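Local atomic coordinates of replication protein B (Plasmid RSF1010, PDB entry 3H20), a protein that acts as the plasmid's own primase, synthesising short primers on single-stranded DNA to start its replication. Residues 58-63 / 143-148; 222-227 / 262-267; 121-126 / 181-186. All coordinates share one frame; numbering follows the deposited sequence.

In the fold
Contacts 1 and 3 lie in the N-terminal primase region, contact 2 in the helical C-terminal part. Contact 1 pairs strand 59-65 with strand 144-145 and holds the diphosphate. Contact 3 sets helix 117-130 against the start of the long helix 179-206; its centre is about 26 Å from that of contact 1, with nearest atoms about 10 Å apart, and strand 144-145 follows helix 117-130 in the chain. From contact 3 the long helix leads away toward helix 220-234, where contact 2 begins. Centre to centre, contact 2 lies about 48 Å from contact 3 and about 61 Å from contact 1, remote from the diphosphate.

Contact 1: 58-63 / 143-148; sequences GNDVYI and YGRLAG. With DPO (diphosphate), chain E.
Arg145 runs alongside the Tyr62 ring, both side chains pointing the same way, with NE of Arg145 3.4 Å from CE1 of Tyr62 and the guanidinium and ring planes 51° apart. Both reach the diphosphate: Tyr62 OH donates to O2 of the ligand at 2.6 Å, and Arg145 NH1 gives its O4 a nearly straight bond (3.0 Å, 170°). The arginine chain, bent at chi2 (-67°), leaves its strand away from segment 58-63 and then swings back, so that NH2 forms a salt bridge with Asp60 OD1 at 2.7 Å, arriving from above the carboxylate plane; Arg152 N also bonds to that oxygen. NH1 adds a weak bond to the same oxygen, and Tyr62 OH lies over one face of the guanidinium. Replacing Arg145 by a leucine would probably leave the Asp60 carboxylate without its charged mate and the diphosphate less firmly held. The backbones join through reciprocal Ile63-Gly144 bonds and Leu146 N to Val61 O. Ile63 CD1 meets Leu146 CD1 at 3.7 Å, and Tyr62 CB lies against Tyr143 CD1. Asn151 and Lys153 also bind the ligand, completing a diphosphate pocket built at the edge of an antiparallel sheet in the primase domain.

Contact 2: 222-227 / 262-267; sequences DEYRSE and KAMAEA
The Tyr224 side chain reaches across from helix 220-234 to three residues of helix 257-267, its ring meeting Met264 and Ala267. With CG anti to the backbone N (chi1 169°), the side chain is directed at the facing helix, and the CE2 and CE1 sides of the ring's rim meet different partners. Ala267 CB approaches the ring at its edge, near the ring plane, 3.7 Å from Tyr224 CE2. On the other side, CE1 of Tyr224 touches Met264 CG at 4.1 Å; the two side chains cross at about a right angle, and the methionine, bent at chi3, continues toward Tyr282 and Thr286 of helix 279-291. Nearer the backbone, CB of Tyr224 rests on CB of Ala263 at 4.1 Å. The phenolic oxygen goes further, to a hydrogen bond with Asp243 of helix 239-252, which ties down the far end of the ring. Arg225 adds the outer margin: its chain is bent at chi3 (78°) and brings NH1 to 3.8 Å from Ala267 CB, so the same methyl is touched by the tyrosine and by the arginine. No hydrogen bond links the two segments, and their grip is apolar. Their axes pass 9.8 Å apart and cross at -61°, an inclined helix-helix packing in the C-terminal helical bundle, with one aromatic side chain reaching from its first helix to two others.

Contact 3: 121-126 / 181-186; sequences GQIART and ALVQQA. With SO4 (sulfate ion), chain D.
Within the N-terminal primase region, a steep helix-helix crossing sets helix 117-130 against the beginning of the long helix 179-206, their local axes 9.7 Å apart and inclined at 104°. Ile123 is the central side chain. Its CG1 lies anti to the carbonyl carbon (chi1 -65°), and the branch is laid over the first turns of the partner helix: CG1 of Ile123 meets Ala186 CB at 4.0 Å and the carbonyl O of Leu182 at 3.9 Å, while CD1 reaches the CG2 methyl of Val183 at 4.3 Å. The Ala186 methyl touches two successive residues, because CG of Gln122 also packs on it at 4.0 Å. From there the Gln122 chain bends at chi2 and its amide has partners at both ends: NE2 bonds to Gln189 further along the long helix, and OE1 accepts from Arg125 NH2, which lies above the amide carbonyl plane, a bent bond that may help to place the guanidinium. Arg125 NH1 makes a weak bond to a sulfate ion, which Ser140 also holds and which probably came from the crystallisation liquor. One turn on from Gln122, the Thr126 methyl CG2 meets the amide oxygen OE1 of Gln185 at 3.7 Å, the two side chains lying at a slant to each other.

Contact 1: 58-63 / 143-148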
ATOM      1  N   GLY A  58     -11.825  -0.537 -29.521  1.00 31.27           N
ATOM      2  CA  GLY A  58     -10.887  -1.395 -28.782  1.00 30.99           C
ATOM      3  C   GLY A  58     -10.645  -1.058 -27.317  1.00 30.75           C
ATOM      4  O   GLY A  58      -9.718  -1.598 -26.698  1.00 30.49           O
ATOM      5  N   ASN A  59     -11.471  -0.174 -26.759  1.00 30.53           N
ATOM      6  CA  ASN A  59     -11.356   0.257 -25.355  1.00 30.68           C
ATOM      7  C   ASN A  59     -12.249  -0.531 -24.381  1.00 30.97           C
ATOM      8  O   ASN A  59     -13.439  -0.745 -24.658  1.00 31.07           O
ATOM      9  CB  ASN A  59     -11.682   1.758 -25.231  1.00 30.75           C
ATOM     10  CG  ASN A  59     -10.654   2.651 -25.923  1.00 31.59           C
ATOM     11  OD1 ASN A  59      -9.638   3.020 -25.331  1.00 33.38           O
ATOM     12  ND2 ASN A  59     -10.916   3.001 -27.177  1.00 30.58           N
ATOM     13  N   ASP A  60     -11.687  -0.947 -23.241  1.00 30.17           N
ATOM     14  CA  ASP A  60     -12.499  -1.453 -22.125  1.00 30.62           C
ATOM     15  C   ASP A  60     -13.055  -0.285 -21.298  1.00 30.51           C
ATOM     16  O   ASP A  60     -12.420   0.779 -21.212  1.00 30.50           O
ATOM     17  CB  ASP A  60     -11.694  -2.412 -21.237  1.00 30.66           C
ATOM     18  CG  ASP A  60     -11.380  -3.726 -21.933  1.00 31.82           C
ATOM     19  OD1 ASP A  60     -12.305  -4.548 -22.106  1.00 33.74           O
ATOM     20  OD2 ASP A  60     -10.210  -3.938 -22.290  1.00 30.74           O
ATOM     21  N   VAL A  61     -14.245  -0.484 -20.731  1.00 30.43           N
ATOM     22  CA  VAL A  61     -14.972   0.551 -19.994  1.00 30.66           C
ATOM     23  C   VAL A  61     -15.130   0.138 -18.523  1.00 31.25           C
ATOM     24  O   VAL A  61     -15.713  -0.913 -18.213  1.00 31.68           O
ATOM     25  CB  VAL A  61     -16.371   0.843 -20.619  1.00 30.81           C
ATOM     26  CG1 VAL A  61     -17.047   2.053 -19.939  1.00 29.27           C
ATOM     27  CG2 VAL A  61     -16.260   1.068 -22.144  1.00 31.02           C
ATOM     28  N   TYR A  62     -14.626   0.987 -17.631  1.00 31.51           N
ATOM     29  CA  TYR A  62     -14.548   0.698 -16.203  1.00 31.62           C
ATOM     30  C   TYR A  62     -15.308   1.741 -15.387  1.00 32.53           C
ATOM     31  O   TYR A  62     -15.557   2.860 -15.861  1.00 32.49           O
ATOM     32  CB  TYR A  62     -13.090   0.687 -15.743  1.00 31.78           C
ATOM     33  CG  TYR A  62     -12.213  -0.358 -16.404  1.00 31.26           C
ATOM     34  CD1 TYR A  62     -12.120  -1.651 -15.885  1.00 31.93           C
ATOM     35  CD2 TYR A  62     -11.470  -0.049 -17.533  1.00 30.10           C
ATOM     36  CE1 TYR A  62     -11.298  -2.617 -16.487  1.00 31.75           C
ATOM     37  CE2 TYR A  62     -10.655  -1.002 -18.141  1.00 31.18           C
ATOM     38  CZ  TYR A  62     -10.575  -2.280 -17.612  1.00 31.47           C
ATOM     39  OH  TYR A  62      -9.768  -3.213 -18.229  1.00 31.34           O
ATOM     40  N   ILE A  63     -15.668   1.376 -14.156  1.00 32.44           N
ATOM     41  CA  ILE A  63     -16.501   2.243 -13.305  1.00 32.08           C
ATOM     42  C   ILE A  63     -16.181   2.040 -11.822  1.00 32.52           C
ATOM     43  O   ILE A  63     -15.858   0.921 -11.378  1.00 32.17           O
ATOM     44  CB  ILE A  63     -18.048   2.075 -13.588  1.00 31.84           C
ATOM     45  CG1 ILE A  63     -18.864   3.137 -12.829  1.00 31.07           C
ATOM     46  CG2 ILE A  63     -18.555   0.659 -13.206  1.00 31.86           C
ATOM     47  CD1 ILE A  63     -20.362   3.122 -13.123  1.00 32.10           C
ATOM     48  N   TYR A 143     -11.127  -0.099  -9.865  1.00 36.15           N
ATOM     49  CA  TYR A 143     -12.124  -0.052 -10.932  1.00 35.35           C
ATOM     50  C   TYR A 143     -12.778  -1.425 -11.108  1.00 35.02           C
ATOM     51  O   TYR A 143     -12.088  -2.449 -11.126  1.00 34.71           O
ATOM     52  CB  TYR A 143     -11.465   0.371 -12.251  1.00 35.84           C
ATOM     53  CG  TYR A 143     -11.505   1.853 -12.568  1.00 35.28           C
ATOM     54  CD1 TYR A 143     -12.715   2.530 -12.672  1.00 34.74           C
ATOM     55  CD2 TYR A 143     -10.332   2.565 -12.805  1.00 37.11           C
ATOM     56  CE1 TYR A 143     -12.765   3.885 -12.987  1.00 35.83           C
ATOM     57  CE2 TYR A 143     -10.369   3.929 -13.126  1.00 37.60           C
ATOM     58  CZ  TYR A 143     -11.597   4.578 -13.209  1.00 37.13           C
ATOM     59  OH  TYR A 143     -11.643   5.923 -13.538  1.00 38.63           O
ATOM     60  N   GLY A 144     -14.100  -1.438 -11.237  1.00 33.98           N
ATOM     61  CA  GLY A 144     -14.801  -2.578 -11.799  1.00 33.81           C
ATOM     62  C   GLY A 144     -15.236  -2.343 -13.231  1.00 33.83           C
ATOM     63  O   GLY A 144     -15.035  -1.261 -13.782  1.00 33.32           O
ATOM     64  N   ARG A 145     -15.835  -3.363 -13.837  1.00 33.19           N
ATOM     65  CA  ARG A 145     -16.343  -3.253 -15.200  1.00 33.52           C
ATOM     66  C   ARG A 145     -17.745  -2.652 -15.218  1.00 33.36           C
ATOM     67  O   ARG A 145     -18.563  -2.930 -14.340  1.00 32.66           O
ATOM     68  CB  ARG A 145     -16.349  -4.623 -15.882  1.00 33.06           C
ATOM     69  CG  ARG A 145     -14.966  -5.211 -16.103  1.00 36.04           C
ATOM     70  CD  ARG A 145     -14.175  -4.398 -17.114  1.00 39.88           C
ATOM     71  NE  ARG A 145     -13.092  -5.172 -17.714  1.00 41.67           N
ATOM     72  CZ  ARG A 145     -12.952  -5.373 -19.020  1.00 41.42           C
ATOM     73  NH1 ARG A 145     -11.935  -6.092 -19.477  1.00 40.48           N
ATOM     74  NH2 ARG A 145     -13.828  -4.854 -19.870  1.00 41.25           N
ATOM     75  N   LEU A 146     -18.017  -1.828 -16.226  1.00 33.13           N
ATOM     76  CA  LEU A 146     -19.369  -1.343 -16.475  1.00 33.36           C
ATOM     77  C   LEU A 146     -20.104  -2.245 -17.461  1.00 33.29           C
ATOM     78  O   LEU A 146     -19.601  -2.533 -18.548  1.00 33.24           O
ATOM     79  CB  LEU A 146     -19.335   0.093 -17.001  1.00 32.78           C
ATOM     80  CG  LEU A 146     -20.690   0.746 -17.278  1.00 35.57           C
ATOM     81  CD1 LEU A 146     -21.424   1.036 -15.977  1.00 34.84           C
ATOM     82  CD2 LEU A 146     -20.518   2.017 -18.095  1.00 31.32           C
ATOM     83  N   ALA A 147     -21.296  -2.688 -17.076  1.00 32.91           N
ATOM     84  CA  ALA A 147     -22.082  -3.593 -17.905  1.00 32.98           C
ATOM     85  C   ALA A 147     -22.540  -2.907 -19.187  1.00 32.76           C
ATOM     86  O   ALA A 147     -22.708  -1.688 -19.225  1.00 32.92           O
ATOM     87  CB  ALA A 147     -23.277  -4.122 -17.127  1.00 32.77           C
ATOM     88  N   GLY A 148     -22.743  -3.698 -20.236  1.00 32.48           N
ATOM     89  CA  GLY A 148     -23.302  -3.183 -21.499  1.00 32.14           C
ATOM     90  C   GLY A 148     -22.275  -3.017 -22.611  1.00 32.06           C
ATOM     91  O   GLY A 148     -22.593  -2.485 -23.688  1.00 31.88           O
TER
HETATM   92  P1  DPO E 327      -9.655  -6.299 -16.139  1.00 63.30           P
HETATM   93  O1  DPO E 327      -8.591  -7.229 -15.365  1.00 63.68           O
HETATM   94  O2  DPO E 327      -8.907  -5.154 -16.777  1.00 62.45           O
HETATM   95  O3  DPO E 327     -10.794  -6.001 -15.188  1.00 63.43           O
HETATM   96  O4  DPO E 327     -10.180  -7.278 -17.316  1.00 63.39           O
HETATM   97  P2  DPO E 327     -10.748  -8.765 -17.030  1.00 63.00           P
HETATM   98  O5  DPO E 327      -9.549  -9.549 -16.551  1.00 63.68           O
HETATM   99  O6  DPO E 327     -11.836  -8.549 -15.997  1.00 63.09           O
HETATM  100  O7  DPO E 327     -11.252  -9.224 -18.373  1.00 63.18           O
HETATM  101  O   HOH W   1     -16.926  -3.142 -19.249  1.00 20.17           O

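Contact 2: 222-227 / 262-267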
ATOM      1  N   ASP A 222      25.725  11.164  16.992  1.00 41.15           N
ATOM      2  CA  ASP A 222      24.698  10.224  17.455  1.00 40.36           C
ATOM      3  C   ASP A 222      25.128   8.783  17.196  1.00 39.74           C
ATOM      4  O   ASP A 222      24.893   7.893  18.017  1.00 39.50           O
ATOM      5  CB  ASP A 222      23.357  10.488  16.758  1.00 40.32           C
ATOM      6  CG  ASP A 222      22.886  11.930  16.895  1.00 40.40           C
ATOM      7  OD1 ASP A 222      23.105  12.556  17.961  1.00 40.47           O
ATOM      8  OD2 ASP A 222      22.276  12.431  15.926  1.00 39.72           O
ATOM      9  N   GLU A 223      25.760   8.582  16.042  1.00 39.11           N
ATOM     10  CA  GLU A 223      26.279   7.292  15.601  1.00 38.86           C
ATOM     11  C   GLU A 223      27.391   6.798  16.533  1.00 38.17           C
ATOM     12  O   GLU A 223      27.409   5.631  16.936  1.00 37.87           O
ATOM     13  CB  GLU A 223      26.822   7.448  14.178  1.00 38.95           C
ATOM     14  CG  GLU A 223      26.851   6.189  13.341  1.00 39.72           C
ATOM     15  CD  GLU A 223      27.206   6.471  11.889  1.00 39.60           C
ATOM     16  OE1 GLU A 223      26.709   7.483  11.344  1.00 40.77           O
ATOM     17  OE2 GLU A 223      27.968   5.674  11.292  1.00 40.34           O
ATOM     18  N   TYR A 224      28.306   7.702  16.869  1.00 37.47           N
ATOM     19  CA  TYR A 224      29.399   7.416  17.796  1.00 36.92           C
ATOM     20  C   TYR A 224      28.882   7.045  19.191  1.00 36.97           C
ATOM     21  O   TYR A 224      29.280   6.024  19.752  1.00 36.62           O
ATOM     22  CB  TYR A 224      30.368   8.605  17.857  1.00 36.51           C
ATOM     23  CG  TYR A 224      31.391   8.526  18.970  1.00 35.95           C
ATOM     24  CD1 TYR A 224      32.562   7.776  18.826  1.00 36.28           C
ATOM     25  CD2 TYR A 224      31.192   9.218  20.165  1.00 35.75           C
ATOM     26  CE1 TYR A 224      33.502   7.707  19.855  1.00 34.80           C
ATOM     27  CE2 TYR A 224      32.115   9.153  21.191  1.00 35.71           C
ATOM     28  CZ  TYR A 224      33.263   8.398  21.032  1.00 35.52           C
ATOM     29  OH  TYR A 224      34.166   8.345  22.062  1.00 35.85           O
ATOM     30  N   ARG A 225      27.979   7.868  19.728  1.00 37.27           N
ATOM     31  CA  ARG A 225      27.402   7.645  21.056  1.00 37.66           C
ATOM     32  C   ARG A 225      26.644   6.318  21.144  1.00 37.84           C
ATOM     33  O   ARG A 225      26.708   5.626  22.165  1.00 37.89           O
ATOM     34  CB  ARG A 225      26.497   8.816  21.449  1.00 37.82           C
ATOM     35  CG  ARG A 225      27.236  10.141  21.602  1.00 38.73           C
ATOM     36  CD  ARG A 225      26.297  11.331  21.463  1.00 40.92           C
ATOM     37  NE  ARG A 225      25.520  11.571  22.677  1.00 41.96           N
ATOM     38  CZ  ARG A 225      25.898  12.377  23.669  1.00 43.23           C
ATOM     39  NH1 ARG A 225      27.051  13.037  23.608  1.00 43.72           N
ATOM     40  NH2 ARG A 225      25.119  12.521  24.730  1.00 43.35           N
ATOM     41  N   SER A 226      25.938   5.970  20.069  1.00 38.02           N
ATOM     42  CA  SER A 226      25.205   4.705  19.982  1.00 38.12           C
ATOM     43  C   SER A 226      26.134   3.495  20.128  1.00 38.03           C
ATOM     44  O   SER A 226      25.868   2.599  20.932  1.00 37.83           O
ATOM     45  CB  SER A 226      24.432   4.627  18.664  1.00 38.30           C
ATOM     46  OG  SER A 226      23.394   3.667  18.740  1.00 38.66           O
ATOM     47  N   GLU A 227      27.224   3.485  19.359  1.00 38.07           N
ATOM     48  CA  GLU A 227      28.221   2.414  19.436  1.00 38.16           C
ATOM     49  C   GLU A 227      28.870   2.344  20.823  1.00 37.64           C
ATOM     50  O   GLU A 227      29.012   1.258  21.392  1.00 37.48           O
ATOM     51  CB  GLU A 227      29.302   2.578  18.354  1.00 38.57           C
ATOM     52  CG  GLU A 227      28.804   2.505  16.901  1.00 40.86           C
ATOM     53  CD  GLU A 227      28.122   1.185  16.548  1.00 43.53           C
ATOM     54  OE1 GLU A 227      28.578   0.118  17.015  1.00 44.91           O
ATOM     55  OE2 GLU A 227      27.123   1.212  15.795  1.00 45.03           O
ATOM     56  N   LYS A 262      35.776  15.071  15.230  1.00 36.72           N
ATOM     57  CA  LYS A 262      34.868  16.034  15.860  1.00 36.25           C
ATOM     58  C   LYS A 262      33.915  15.362  16.856  1.00 35.96           C
ATOM     59  O   LYS A 262      33.576  15.944  17.892  1.00 35.76           O
ATOM     60  CB  LYS A 262      34.090  16.807  14.782  1.00 36.25           C
ATOM     61  CG  LYS A 262      32.889  17.590  15.288  1.00 36.53           C
ATOM     62  CD  LYS A 262      32.568  18.771  14.389  1.00 36.85           C
ATOM     63  CE  LYS A 262      31.473  19.624  15.001  1.00 36.97           C
ATOM     64  NZ  LYS A 262      31.428  20.987  14.405  1.00 37.18           N
ATOM     65  N   ALA A 263      33.488  14.143  16.533  1.00 35.40           N
ATOM     66  CA  ALA A 263      32.629  13.350  17.415  1.00 35.17           C
ATOM     67  C   ALA A 263      33.365  12.927  18.687  1.00 34.97           C
ATOM     68  O   ALA A 263      32.809  12.997  19.789  1.00 34.75           O
ATOM     69  CB  ALA A 263      32.089  12.128  16.674  1.00 35.11           C
ATOM     70  N   MET A 264      34.612  12.489  18.522  1.00 34.70           N
ATOM     71  CA  MET A 264      35.469  12.116  19.648  1.00 34.71           C
ATOM     72  C   MET A 264      35.749  13.328  20.535  1.00 34.38           C
ATOM     73  O   MET A 264      35.672  13.235  21.758  1.00 34.19           O
ATOM     74  CB  MET A 264      36.787  11.506  19.159  1.00 34.63           C
ATOM     75  CG  MET A 264      36.668  10.076  18.629  1.00 34.72           C
ATOM     76  SD  MET A 264      38.211   9.382  17.991  1.00 35.92           S
ATOM     77  CE  MET A 264      39.222   9.302  19.466  1.00 36.16           C
ATOM     78  N   ALA A 265      36.057  14.459  19.902  1.00 34.15           N
ATOM     79  CA  ALA A 265      36.349  15.706  20.609  1.00 34.05           C
ATOM     80  C   ALA A 265      35.207  16.120  21.536  1.00 34.02           C
ATOM     81  O   ALA A 265      35.444  16.678  22.609  1.00 34.39           O
ATOM     82  CB  ALA A 265      36.668  16.816  19.622  1.00 33.93           C
ATOM     83  N   GLU A 266      33.975  15.827  21.124  1.00 33.99           N
ATOM     84  CA  GLU A 266      32.780  16.234  21.866  1.00 33.66           C
ATOM     85  C   GLU A 266      32.366  15.237  22.949  1.00 33.26           C
ATOM     86  O   GLU A 266      31.943  15.647  24.030  1.00 33.20           O
ATOM     87  CB  GLU A 266      31.611  16.455  20.898  1.00 33.88           C
ATOM     88  CG  GLU A 266      30.388  17.137  21.512  1.00 34.92           C
ATOM     89  CD  GLU A 266      30.616  18.613  21.806  1.00 36.16           C
ATOM     90  OE1 GLU A 266      31.374  19.263  21.050  1.00 36.78           O
ATOM     91  OE2 GLU A 266      30.035  19.127  22.789  1.00 36.84           O
ATOM     92  N   ALA A 267      32.498  13.939  22.664  1.00 32.65           N
ATOM     93  CA  ALA A 267      31.843  12.905  23.475  1.00 32.15           C
ATOM     94  C   ALA A 267      32.728  11.801  24.077  1.00 31.82           C
ATOM     95  O   ALA A 267      32.246  11.018  24.893  1.00 31.11           O
ATOM     96  CB  ALA A 267      30.681  12.277  22.680  1.00 32.40           C
TER

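Contact 3: 121-126 / 181-186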
ATOM      1  N   GLY A 121     -11.107  -0.096   2.406  1.00 34.77           N
ATOM      2  CA  GLY A 121      -9.911  -0.783   1.935  1.00 34.51           C
ATOM      3  C   GLY A 121      -9.620  -2.012   2.774  1.00 34.16           C
ATOM      4  O   GLY A 121      -9.250  -3.059   2.245  1.00 34.03           O
ATOM      5  N   GLN A 122      -9.800  -1.881   4.087  1.00 33.78           N
ATOM      6  CA  GLN A 122      -9.638  -3.001   5.010  1.00 33.51           C
ATOM      7  C   GLN A 122     -10.648  -4.098   4.708  1.00 32.93           C
ATOM      8  O   GLN A 122     -10.290  -5.278   4.688  1.00 32.25           O
ATOM      9  CB  GLN A 122      -9.758  -2.528   6.464  1.00 34.21           C
ATOM     10  CG  GLN A 122      -9.517  -3.608   7.522  1.00 35.51           C
ATOM     11  CD  GLN A 122      -8.041  -3.941   7.742  1.00 38.51           C
ATOM     12  OE1 GLN A 122      -7.149  -3.153   7.410  1.00 40.28           O
ATOM     13  NE2 GLN A 122      -7.783  -5.108   8.315  1.00 38.30           N
ATOM     14  N   ILE A 123     -11.904  -3.709   4.470  1.00 32.27           N
ATOM     15  CA  ILE A 123     -12.954  -4.683   4.161  1.00 32.28           C
ATOM     16  C   ILE A 123     -12.702  -5.349   2.806  1.00 32.53           C
ATOM     17  O   ILE A 123     -12.877  -6.555   2.672  1.00 32.60           O
ATOM     18  CB  ILE A 123     -14.390  -4.063   4.252  1.00 31.81           C
ATOM     19  CG1 ILE A 123     -14.686  -3.649   5.703  1.00 31.81           C
ATOM     20  CG2 ILE A 123     -15.449  -5.060   3.788  1.00 31.18           C
ATOM     21  CD1 ILE A 123     -15.871  -2.692   5.851  1.00 32.51           C
ATOM     22  N   ALA A 124     -12.265  -4.563   1.817  1.00 32.75           N
ATOM     23  CA  ALA A 124     -11.908  -5.115   0.505  1.00 32.95           C
ATOM     24  C   ALA A 124     -10.861  -6.235   0.605  1.00 33.21           C
ATOM     25  O   ALA A 124     -11.009  -7.288  -0.025  1.00 32.55           O
ATOM     26  CB  ALA A 124     -11.440  -4.005  -0.435  1.00 33.50           C
ATOM     27  N   ARG A 125      -9.813  -6.005   1.396  1.00 33.46           N
ATOM     28  CA  ARG A 125      -8.790  -7.020   1.637  1.00 34.06           C
ATOM     29  C   ARG A 125      -9.353  -8.228   2.398  1.00 34.26           C
ATOM     30  O   ARG A 125      -9.000  -9.375   2.106  1.00 33.91           O
ATOM     31  CB  ARG A 125      -7.599  -6.416   2.397  1.00 34.17           C
ATOM     32  CG  ARG A 125      -6.808  -5.387   1.586  1.00 34.25           C
ATOM     33  CD  ARG A 125      -5.513  -4.991   2.273  1.00 34.90           C
ATOM     34  NE  ARG A 125      -5.723  -4.324   3.559  1.00 36.45           N
ATOM     35  CZ  ARG A 125      -5.971  -3.024   3.707  1.00 37.28           C
ATOM     36  NH1 ARG A 125      -6.048  -2.221   2.649  1.00 36.59           N
ATOM     37  NH2 ARG A 125      -6.136  -2.523   4.927  1.00 38.01           N
ATOM     38  N   THR A 126     -10.229  -7.958   3.367  1.00 34.06           N
ATOM     39  CA  THR A 126     -10.849  -9.009   4.182  1.00 34.17           C
ATOM     40  C   THR A 126     -11.729  -9.925   3.325  1.00 33.99           C
ATOM     41  O   THR A 126     -11.627 -11.155   3.416  1.00 34.11           O
ATOM     42  CB  THR A 126     -11.632  -8.393   5.393  1.00 34.36           C
ATOM     43  OG1 THR A 126     -10.694  -7.829   6.316  1.00 34.35           O
ATOM     44  CG2 THR A 126     -12.472  -9.433   6.120  1.00 33.71           C
ATOM     45  N   ALA A 181     -21.631  -5.597  10.814  1.00 30.85           N
ATOM     46  CA  ALA A 181     -20.624  -6.485  11.431  1.00 30.83           C
ATOM     47  C   ALA A 181     -19.227  -6.385  10.793  1.00 31.38           C
ATOM     48  O   ALA A 181     -18.209  -6.450  11.492  1.00 30.75           O
ATOM     49  CB  ALA A 181     -21.122  -7.944  11.437  1.00 30.85           C
ATOM     50  N   LEU A 182     -19.170  -6.241   9.469  1.00 31.56           N
ATOM     51  CA  LEU A 182     -17.897  -6.067   8.776  1.00 31.87           C
ATOM     52  C   LEU A 182     -17.238  -4.707   9.097  1.00 32.54           C
ATOM     53  O   LEU A 182     -16.005  -4.620   9.196  1.00 33.22           O
ATOM     54  CB  LEU A 182     -18.087  -6.211   7.265  1.00 32.02           C
ATOM     55  CG  LEU A 182     -18.364  -7.624   6.744  1.00 31.72           C
ATOM     56  CD1 LEU A 182     -19.043  -7.514   5.376  1.00 32.43           C
ATOM     57  CD2 LEU A 182     -17.097  -8.466   6.678  1.00 30.92           C
ATOM     58  N   VAL A 183     -18.058  -3.666   9.241  1.00 32.03           N
ATOM     59  CA  VAL A 183     -17.597  -2.338   9.686  1.00 32.24           C
ATOM     60  C   VAL A 183     -17.038  -2.422  11.123  1.00 32.51           C
ATOM     61  O   VAL A 183     -15.975  -1.856  11.424  1.00 32.02           O
ATOM     62  CB  VAL A 183     -18.728  -1.271   9.597  1.00 31.90           C
ATOM     63  CG1 VAL A 183     -18.291   0.066  10.229  1.00 31.72           C
ATOM     64  CG2 VAL A 183     -19.141  -1.033   8.132  1.00 32.55           C
ATOM     65  N   GLN A 184     -17.740  -3.142  11.994  1.00 32.62           N
ATOM     66  CA  GLN A 184     -17.263  -3.367  13.364  1.00 33.60           C
ATOM     67  C   GLN A 184     -15.927  -4.115  13.369  1.00 33.72           C
ATOM     68  O   GLN A 184     -15.011  -3.735  14.106  1.00 33.41           O
ATOM     69  CB  GLN A 184     -18.267  -4.180  14.173  1.00 33.88           C
ATOM     70  CG  GLN A 184     -19.514  -3.463  14.585  1.00 35.82           C
ATOM     71  CD  GLN A 184     -20.524  -4.405  15.233  1.00 38.97           C
ATOM     72  OE1 GLN A 184     -21.501  -4.798  14.600  1.00 41.32           O
ATOM     73  NE2 GLN A 184     -20.293  -4.769  16.497  1.00 38.49           N
ATOM     74  N   GLN A 185     -15.842  -5.182  12.566  1.00 33.64           N
ATOM     75  CA  GLN A 185     -14.639  -6.039  12.481  1.00 34.13           C
ATOM     76  C   GLN A 185     -13.417  -5.246  12.015  1.00 34.15           C
ATOM     77  O   GLN A 185     -12.327  -5.368  12.588  1.00 34.30           O
ATOM     78  CB  GLN A 185     -14.892  -7.224  11.530  1.00 34.12           C
ATOM     79  CG  GLN A 185     -13.694  -8.150  11.314  1.00 33.52           C
ATOM     80  CD  GLN A 185     -14.003  -9.291  10.357  1.00 33.82           C
ATOM     81  OE1 GLN A 185     -14.472  -9.072   9.243  1.00 32.77           O
ATOM     82  NE2 GLN A 185     -13.744 -10.516  10.794  1.00 32.27           N
ATOM     83  N   ALA A 186     -13.606  -4.446  10.968  1.00 33.54           N
ATOM     84  CA  ALA A 186     -12.550  -3.586  10.440  1.00 33.43           C
ATOM     85  C   ALA A 186     -12.032  -2.631  11.512  1.00 33.52           C
ATOM     86  O   ALA A 186     -10.820  -2.431  11.638  1.00 33.24           O
ATOM     87  CB  ALA A 186     -13.048  -2.810   9.216  1.00 33.07           C
TER
HETATM   88  S   SO4 D 326      -6.805   1.407   0.461  1.00 53.81           S
HETATM   89  O1  SO4 D 326      -5.735   1.818  -0.452  1.00 53.59           O
HETATM   90  O2  SO4 D 326      -6.250   0.999   1.755  1.00 53.69           O
HETATM   91  O3  SO4 D 326      -7.725   2.519   0.674  1.00 53.58           O
HETATM   92  O4  SO4 D 326      -7.513   0.282  -0.129  1.00 52.25           O